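Local coordinates for protein cytochrome P450 (CYP102L1) (Mycobacterium phage Adler, PDB 6N6Q) that is a phage-encoded haem protein of the cytochrome P450 family and probably acts as a monooxygenase, at residues 57-68 / 370-381. Numbering follows the deposited sequence.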
ATOM      1  N   PHE A  57      -1.433  22.699  -7.108  1.00 65.15           N
ATOM      2  CA  PHE A  57      -1.352  22.439  -8.537  1.00 63.37           C
ATOM      3  C   PHE A  57      -2.739  22.152  -9.087  1.00 53.40           C
ATOM      4  O   PHE A  57      -3.652  21.755  -8.359  1.00 68.78           O
ATOM      5  CB  PHE A  57      -0.400  21.273  -8.838  1.00 60.91           C
ATOM      6  CG  PHE A  57      -0.777  19.983  -8.164  1.00 57.12           C
ATOM      7  CD1 PHE A  57      -0.321  19.695  -6.888  1.00 66.07           C
ATOM      8  CD2 PHE A  57      -1.570  19.051  -8.813  1.00 57.36           C
ATOM      9  CE1 PHE A  57      -0.660  18.507  -6.264  1.00 67.47           C
ATOM     10  CE2 PHE A  57      -1.911  17.860  -8.198  1.00 65.29           C
ATOM     11  CZ  PHE A  57      -1.454  17.588  -6.921  1.00 67.15           C
ATOM     12  N   ARG A  58      -2.882  22.378 -10.387  1.00 49.66           N
ATOM     13  CA  ARG A  58      -4.027  21.912 -11.151  1.00 54.48           C
ATOM     14  C   ARG A  58      -3.640  20.626 -11.865  1.00 48.86           C
ATOM     15  O   ARG A  58      -2.552  20.528 -12.439  1.00 49.91           O
ATOM     16  CB  ARG A  58      -4.489  22.965 -12.161  1.00 49.50           C
ATOM     17  CG  ARG A  58      -5.317  22.402 -13.306  1.00 56.21           C
ATOM     18  CD  ARG A  58      -6.043  23.495 -14.074  1.00 61.44           C
ATOM     19  NE  ARG A  58      -5.202  24.665 -14.301  1.00 63.01           N
ATOM     20  CZ  ARG A  58      -4.257  24.740 -15.233  1.00 61.46           C
ATOM     21  NH1 ARG A  58      -4.020  23.707 -16.027  1.00 65.24           N
ATOM     22  NH2 ARG A  58      -3.544  25.849 -15.367  1.00 56.22           N
ATOM     23  N   VAL A  59      -4.522  19.635 -11.813  1.00 48.40           N
ATOM     24  CA  VAL A  59      -4.235  18.313 -12.354  1.00 48.71           C
ATOM     25  C   VAL A  59      -5.337  17.917 -13.326  1.00 47.97           C
ATOM     26  O   VAL A  59      -6.520  18.191 -13.091  1.00 44.32           O
ATOM     27  CB  VAL A  59      -4.085  17.266 -11.230  1.00 50.36           C
ATOM     28  CG1 VAL A  59      -5.337  17.214 -10.362  1.00 47.37           C
ATOM     29  CG2 VAL A  59      -3.767  15.904 -11.810  1.00 40.43           C
ATOM     30  N   VAL A  60      -4.941  17.297 -14.433  1.00 41.44           N
ATOM     31  CA  VAL A  60      -5.888  16.667 -15.345  1.00 43.83           C
ATOM     32  C   VAL A  60      -6.260  15.313 -14.751  1.00 49.41           C
ATOM     33  O   VAL A  60      -5.433  14.399 -14.696  1.00 44.29           O
ATOM     34  CB  VAL A  60      -5.303  16.517 -16.752  1.00 46.51           C
ATOM     35  CG1 VAL A  60      -6.296  15.812 -17.664  1.00 44.36           C
ATOM     36  CG2 VAL A  60      -4.919  17.878 -17.316  1.00 45.83           C
ATOM     37  N   VAL A  61      -7.499  15.186 -14.290  1.00 48.82           N
ATOM     38  CA  VAL A  61      -7.985  13.968 -13.654  1.00 48.35           C
ATOM     39  C   VAL A  61      -8.693  13.121 -14.701  1.00 49.48           C
ATOM     40  O   VAL A  61      -9.559  13.618 -15.430  1.00 53.50           O
ATOM     41  CB  VAL A  61      -8.926  14.289 -12.480  1.00 44.23           C
ATOM     42  CG1 VAL A  61      -9.419  13.008 -11.827  1.00 49.23           C
ATOM     43  CG2 VAL A  61      -8.224  15.181 -11.468  1.00 39.00           C
ATOM     44  N   VAL A  62      -8.325  11.847 -14.778  1.00 53.75           N
ATOM     45  CA  VAL A  62      -8.950  10.890 -15.686  1.00 55.48           C
ATOM     46  C   VAL A  62      -9.628   9.825 -14.837  1.00 56.77           C
ATOM     47  O   VAL A  62      -8.969   9.154 -14.033  1.00 55.55           O
ATOM     48  CB  VAL A  62      -7.929  10.260 -16.646  1.00 48.00           C
ATOM     49  CG1 VAL A  62      -8.643   9.477 -17.734  1.00 51.04           C
ATOM     50  CG2 VAL A  62      -7.035  11.330 -17.252  1.00 53.34           C
ATOM     51  N   ASP A  63     -10.945   9.675 -15.008  1.00 50.42           N
ATOM     52  CA  ASP A  63     -11.704   8.677 -14.264  1.00 50.51           C
ATOM     53  C   ASP A  63     -12.663   7.886 -15.148  1.00 52.41           C
ATOM     54  O   ASP A  63     -13.548   7.202 -14.620  1.00 54.32           O
ATOM     55  CB  ASP A  63     -12.478   9.331 -13.111  1.00 49.54           C
ATOM     56  CG  ASP A  63     -13.460  10.388 -13.584  1.00 58.44           C
ATOM     57  OD1 ASP A  63     -13.394  10.777 -14.767  1.00 60.83           O
ATOM     58  OD2 ASP A  63     -14.301  10.830 -12.772  1.00 56.35           O
ATOM     59  N   GLY A  64     -12.513   7.956 -16.468  1.00 50.42           N
ATOM     60  CA  GLY A  64     -13.363   7.224 -17.376  1.00 50.13           C
ATOM     61  C   GLY A  64     -12.721   5.938 -17.854  1.00 55.77           C
ATOM     62  O   GLY A  64     -11.511   5.876 -18.094  1.00 57.75           O
ATOM     63  N   PRO A  65     -13.528   4.884 -18.009  1.00 60.24           N
ATOM     64  CA  PRO A  65     -12.951   3.566 -18.343  1.00 57.70           C
ATOM     65  C   PRO A  65     -12.184   3.540 -19.656  1.00 65.99           C
ATOM     66  O   PRO A  65     -11.047   3.052 -19.690  1.00 66.86           O
ATOM     67  CB  PRO A  65     -14.185   2.653 -18.378  1.00 61.74           C
ATOM     68  CG  PRO A  65     -15.192   3.342 -17.514  1.00 61.92           C
ATOM     69  CD  PRO A  65     -14.976   4.805 -17.747  1.00 60.33           C
ATOM     70  N   GLU A  66     -12.772   4.046 -20.745  1.00 64.44           N
ATOM     71  CA  GLU A  66     -12.075   4.019 -22.029  1.00 67.97           C
ATOM     72  C   GLU A  66     -10.874   4.956 -22.031  1.00 62.25           C
ATOM     73  O   GLU A  66      -9.842   4.650 -22.641  1.00 62.89           O
ATOM     74  CB  GLU A  66     -13.032   4.380 -23.165  1.00 69.76           C
ATOM     75  CG  GLU A  66     -14.035   3.295 -23.522  1.00 69.81           C
ATOM     76  CD  GLU A  66     -15.288   3.353 -22.672  1.00 80.30           C
ATOM     77  OE1 GLU A  66     -15.360   4.223 -21.775  1.00 76.62           O
ATOM     78  OE2 GLU A  66     -16.201   2.533 -22.905  1.00 78.14           O
ATOM     79  N   LEU A  67     -10.988   6.104 -21.362  1.00 56.28           N
ATOM     80  CA  LEU A  67      -9.877   7.049 -21.333  1.00 59.57           C
ATOM     81  C   LEU A  67      -8.712   6.513 -20.509  1.00 60.84           C
ATOM     82  O   LEU A  67      -7.550   6.660 -20.904  1.00 59.73           O
ATOM     83  CB  LEU A  67     -10.348   8.396 -20.783  1.00 57.16           C
ATOM     84  CG  LEU A  67     -11.235   9.238 -21.700  1.00 57.48           C
ATOM     85  CD1 LEU A  67     -11.780  10.443 -20.955  1.00 58.04           C
ATOM     86  CD2 LEU A  67     -10.456   9.676 -22.926  1.00 57.38           C
ATOM     87  N   ILE A  68      -9.002   5.884 -19.367  1.00 52.47           N
ATOM     88  CA  ILE A  68      -7.937   5.420 -18.482  1.00 56.13           C
ATOM     89  C   ILE A  68      -7.110   4.330 -19.153  1.00 59.58           C
ATOM     90  O   ILE A  68      -5.875   4.337 -19.078  1.00 61.25           O
ATOM     91  CB  ILE A  68      -8.524   4.943 -17.140  1.00 56.40           C
ATOM     92  CG1 ILE A  68      -8.914   6.140 -16.274  1.00 50.69           C
ATOM     93  CG2 ILE A  68      -7.534   4.055 -16.403  1.00 51.09           C
ATOM     94  CD1 ILE A  68      -9.532   5.755 -14.953  1.00 48.10           C
ATOM     95  N   TRP A 370       1.448  15.422 -17.849  1.00 44.09           N
ATOM     96  CA  TRP A 370       1.073  14.414 -16.872  1.00 49.46           C
ATOM     97  C   TRP A 370      -0.389  14.552 -16.469  1.00 46.21           C
ATOM     98  O   TRP A 370      -0.941  15.655 -16.424  1.00 43.29           O
ATOM     99  CB  TRP A 370       1.974  14.477 -15.626  1.00 44.09           C
ATOM    100  CG  TRP A 370       2.174  15.848 -15.062  1.00 40.61           C
ATOM    101  CD1 TRP A 370       3.010  16.816 -15.539  1.00 42.69           C
ATOM    102  CD2 TRP A 370       1.545  16.399 -13.899  1.00 40.26           C
ATOM    103  NE1 TRP A 370       2.930  17.940 -14.752  1.00 46.47           N
ATOM    104  CE2 TRP A 370       2.039  17.709 -13.737  1.00 44.80           C
ATOM    105  CE3 TRP A 370       0.609  15.914 -12.982  1.00 38.54           C
ATOM    106  CZ2 TRP A 370       1.629  18.538 -12.696  1.00 44.22           C
ATOM    107  CZ3 TRP A 370       0.202  16.738 -11.951  1.00 41.31           C
ATOM    108  CH2 TRP A 370       0.712  18.037 -11.816  1.00 42.82           C
ATOM    109  N   VAL A 371      -1.009  13.405 -16.187  1.00 42.72           N
ATOM    110  CA  VAL A 371      -2.391  13.322 -15.736  1.00 41.37           C
ATOM    111  C   VAL A 371      -2.448  12.418 -14.511  1.00 50.28           C
ATOM    112  O   VAL A 371      -1.480  11.739 -14.162  1.00 47.82           O
ATOM    113  CB  VAL A 371      -3.339  12.795 -16.834  1.00 51.17           C
ATOM    114  CG1 VAL A 371      -3.299  13.696 -18.063  1.00 42.12           C
ATOM    115  CG2 VAL A 371      -2.976  11.362 -17.198  1.00 47.39           C
ATOM    116  N   PHE A 372      -3.610  12.411 -13.862  1.00 48.36           N
ATOM    117  CA  PHE A 372      -3.858  11.592 -12.683  1.00 44.34           C
ATOM    118  C   PHE A 372      -4.982  10.617 -12.996  1.00 46.08           C
ATOM    119  O   PHE A 372      -6.074  11.033 -13.398  1.00 44.26           O
ATOM    120  CB  PHE A 372      -4.219  12.461 -11.475  1.00 47.35           C
ATOM    121  CG  PHE A 372      -4.568  11.678 -10.238  1.00 51.94           C
ATOM    122  CD1 PHE A 372      -3.581  11.053  -9.492  1.00 51.33           C
ATOM    123  CD2 PHE A 372      -5.882  11.585  -9.810  1.00 52.04           C
ATOM    124  CE1 PHE A 372      -3.900  10.338  -8.349  1.00 45.41           C
ATOM    125  CE2 PHE A 372      -6.207  10.873  -8.667  1.00 51.39           C
ATOM    126  CZ  PHE A 372      -5.214  10.250  -7.936  1.00 43.75           C
ATOM    127  N   VAL A 373      -4.711   9.328 -12.821  1.00 51.35           N
ATOM    128  CA  VAL A 373      -5.727   8.291 -12.952  1.00 42.20           C
ATOM    129  C   VAL A 373      -6.387   8.125 -11.590  1.00 44.77           C
ATOM    130  O   VAL A 373      -5.746   7.694 -10.628  1.00 44.26           O
ATOM    131  CB  VAL A 373      -5.126   6.971 -13.448  1.00 50.78           C
ATOM    132  CG1 VAL A 373      -6.167   5.865 -13.403  1.00 43.60           C
ATOM    133  CG2 VAL A 373      -4.577   7.136 -14.859  1.00 51.78           C
ATOM    134  N   ASN A 374      -7.667   8.479 -11.499  1.00 47.47           N
ATOM    135  CA  ASN A 374      -8.419   8.387 -10.249  1.00 49.78           C
ATOM    136  C   ASN A 374      -8.987   6.976 -10.141  1.00 51.30           C
ATOM    137  O   ASN A 374     -10.050   6.678 -10.694  1.00 46.96           O
ATOM    138  CB  ASN A 374      -9.520   9.442 -10.205  1.00 45.18           C
ATOM    139  CG  ASN A 374     -10.169   9.561  -8.838  1.00 45.86           C
ATOM    140  OD1 ASN A 374     -10.165   8.620  -8.047  1.00 55.49           O
ATOM    141  ND2 ASN A 374     -10.737  10.728  -8.555  1.00 47.72           N
ATOM    142  N   LEU A 375      -8.274   6.102  -9.423  1.00 49.71           N
ATOM    143  CA  LEU A 375      -8.730   4.723  -9.271  1.00 50.86           C
ATOM    144  C   LEU A 375      -9.994   4.644  -8.425  1.00 48.66           C
ATOM    145  O   LEU A 375     -10.886   3.838  -8.713  1.00 50.00           O
ATOM    146  CB  LEU A 375      -7.629   3.865  -8.649  1.00 45.52           C
ATOM    147  CG  LEU A 375      -6.427   3.521  -9.527  1.00 51.89           C
ATOM    148  CD1 LEU A 375      -5.334   2.896  -8.683  1.00 49.48           C
ATOM    149  CD2 LEU A 375      -6.846   2.582 -10.647  1.00 55.13           C
ATOM    150  N   HIS A 376     -10.086   5.466  -7.376  1.00 44.08           N
ATOM    151  CA  HIS A 376     -11.262   5.432  -6.514  1.00 44.01           C
ATOM    152  C   HIS A 376     -12.529   5.750  -7.295  1.00 49.85           C
ATOM    153  O   HIS A 376     -13.579   5.138  -7.066  1.00 54.07           O
ATOM    154  CB  HIS A 376     -11.097   6.409  -5.351  1.00 45.78           C
ATOM    155  CG  HIS A 376     -12.355   6.626  -4.569  1.00 55.47           C
ATOM    156  ND1 HIS A 376     -13.005   7.841  -4.527  1.00 54.45           N
ATOM    157  CD2 HIS A 376     -13.090   5.780  -3.810  1.00 46.89           C
ATOM    158  CE1 HIS A 376     -14.082   7.735  -3.768  1.00 47.10           C
ATOM    159  NE2 HIS A 376     -14.157   6.495  -3.321  1.00 48.43           N
ATOM    160  N   ALA A 377     -12.452   6.701  -8.226  1.00 50.09           N
ATOM    161  CA  ALA A 377     -13.607   6.995  -9.063  1.00 47.18           C
ATOM    162  C   ALA A 377     -13.822   5.904 -10.104  1.00 52.07           C
ATOM    163  O   ALA A 377     -14.965   5.540 -10.404  1.00 52.93           O
ATOM    164  CB  ALA A 377     -13.435   8.357  -9.733  1.00 45.32           C
ATOM    165  N   ALA A 378     -12.733   5.363 -10.655  1.00 47.70           N
ATOM    166  CA  ALA A 378     -12.856   4.335 -11.684  1.00 49.90           C
ATOM    167  C   ALA A 378     -13.345   3.015 -11.099  1.00 50.73           C
ATOM    168  O   ALA A 378     -14.106   2.286 -11.747  1.00 48.58           O
ATOM    169  CB  ALA A 378     -11.516   4.146 -12.396  1.00 40.92           C
ATOM    170  N   HIS A 379     -12.918   2.686  -9.878  1.00 50.85           N
ATOM    171  CA  HIS A 379     -13.342   1.432  -9.267  1.00 53.59           C
ATOM    172  C   HIS A 379     -14.800   1.478  -8.834  1.00 55.67           C
ATOM    173  O   HIS A 379     -15.470   0.440  -8.807  1.00 55.88           O
ATOM    174  CB  HIS A 379     -12.447   1.099  -8.076  1.00 52.05           C
ATOM    175  CG  HIS A 379     -11.065   0.673  -8.458  1.00 48.74           C
ATOM    176  ND1 HIS A 379     -10.119   0.300  -7.528  1.00 43.20           N
ATOM    177  CD2 HIS A 379     -10.469   0.558  -9.668  1.00 46.42           C
ATOM    178  CE1 HIS A 379      -9.000  -0.027  -8.149  1.00 49.66           C
ATOM    179  NE2 HIS A 379      -9.185   0.121  -9.448  1.00 51.02           N
ATOM    180  N   THR A 380     -15.307   2.660  -8.488  1.00 58.85           N
ATOM    181  CA  THR A 380     -16.706   2.840  -8.131  1.00 56.39           C
ATOM    182  C   THR A 380     -17.523   3.420  -9.278  1.00 57.96           C
ATOM    183  O   THR A 380     -18.662   3.849  -9.063  1.00 55.26           O
ATOM    184  CB  THR A 380     -16.824   3.737  -6.895  1.00 50.96           C
ATOM    185  OG1 THR A 380     -16.354   5.053  -7.210  1.00 49.29           O
ATOM    186  CG2 THR A 380     -15.995   3.173  -5.752  1.00 45.96           C
ATOM    187  N   HIS A 381     -16.968   3.435 -10.487  1.00 54.80           N
ATOM    188  CA  HIS A 381     -17.640   4.020 -11.636  1.00 57.22           C
ATOM    189  C   HIS A 381     -18.907   3.237 -11.979  1.00 66.42           C
ATOM    190  O   HIS A 381     -19.077   2.074 -11.600  1.00 61.46           O
ATOM    191  CB  HIS A 381     -16.691   4.058 -12.837  1.00 58.94           C
ATOM    192  CG  HIS A 381     -17.253   4.761 -14.035  1.00 67.52           C
ATOM    193  ND1 HIS A 381     -17.781   4.087 -15.114  1.00 62.07           N
ATOM    194  CD2 HIS A 381     -17.368   6.080 -14.321  1.00 64.40           C
ATOM    195  CE1 HIS A 381     -18.198   4.960 -16.014  1.00 63.42           C
ATOM    196  NE2 HIS A 381     -17.959   6.175 -15.558  1.00 65.22           N
TER
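V61 and V62 pair in parallel with F372 and V373 inside a mixed sheet. F372 N donates to V60 O at 2.8 Å, V62 N to F372 O, also at 2.8 Å, and N374 N to V62 O at 2.9 Å. All three are nearly straight at hydrogen. V61 and F372 point to one face of the sheet, V62 and V373 to the other. On the first face V61 CG1 meets the edge of the F372 ring and lies 3.9 Å from N374 CB. V59 holds CG2 opposite its backbone N, which carries this methyl against F372 CB at 3.5 Å. The F372 side chain is about 8 Å from the haem, and its ring also meets F349 of strand 347-352. Strand 49-53 pairs with the other side of 58-62. This is the main sheet of the P450 beta region, where strands 58-62 and 370-374, about 300 residues apart in sequence, lie next to each other. Each strand runs on into a helix. N374 caps helix 375-379: its OD1 accepts from A377 N, which lies well out of the amide plane. I68 CD1 reaches over the second face and wedges between V373 CG1 and A378 CB, 3.6 Å from the latter. D63 CB rests on A377 CB. Beyond it, P65 CD sits over one face of the H381 imidazole, 3.9 Å from the ring centroid, as a CH-pi contact. H381 ND1 is hydrogen-bonded to S383 OG. At the far end of the strands, F57 CD2 approaches the edge of the W370 indole at CH2, with the two ring planes at 58°.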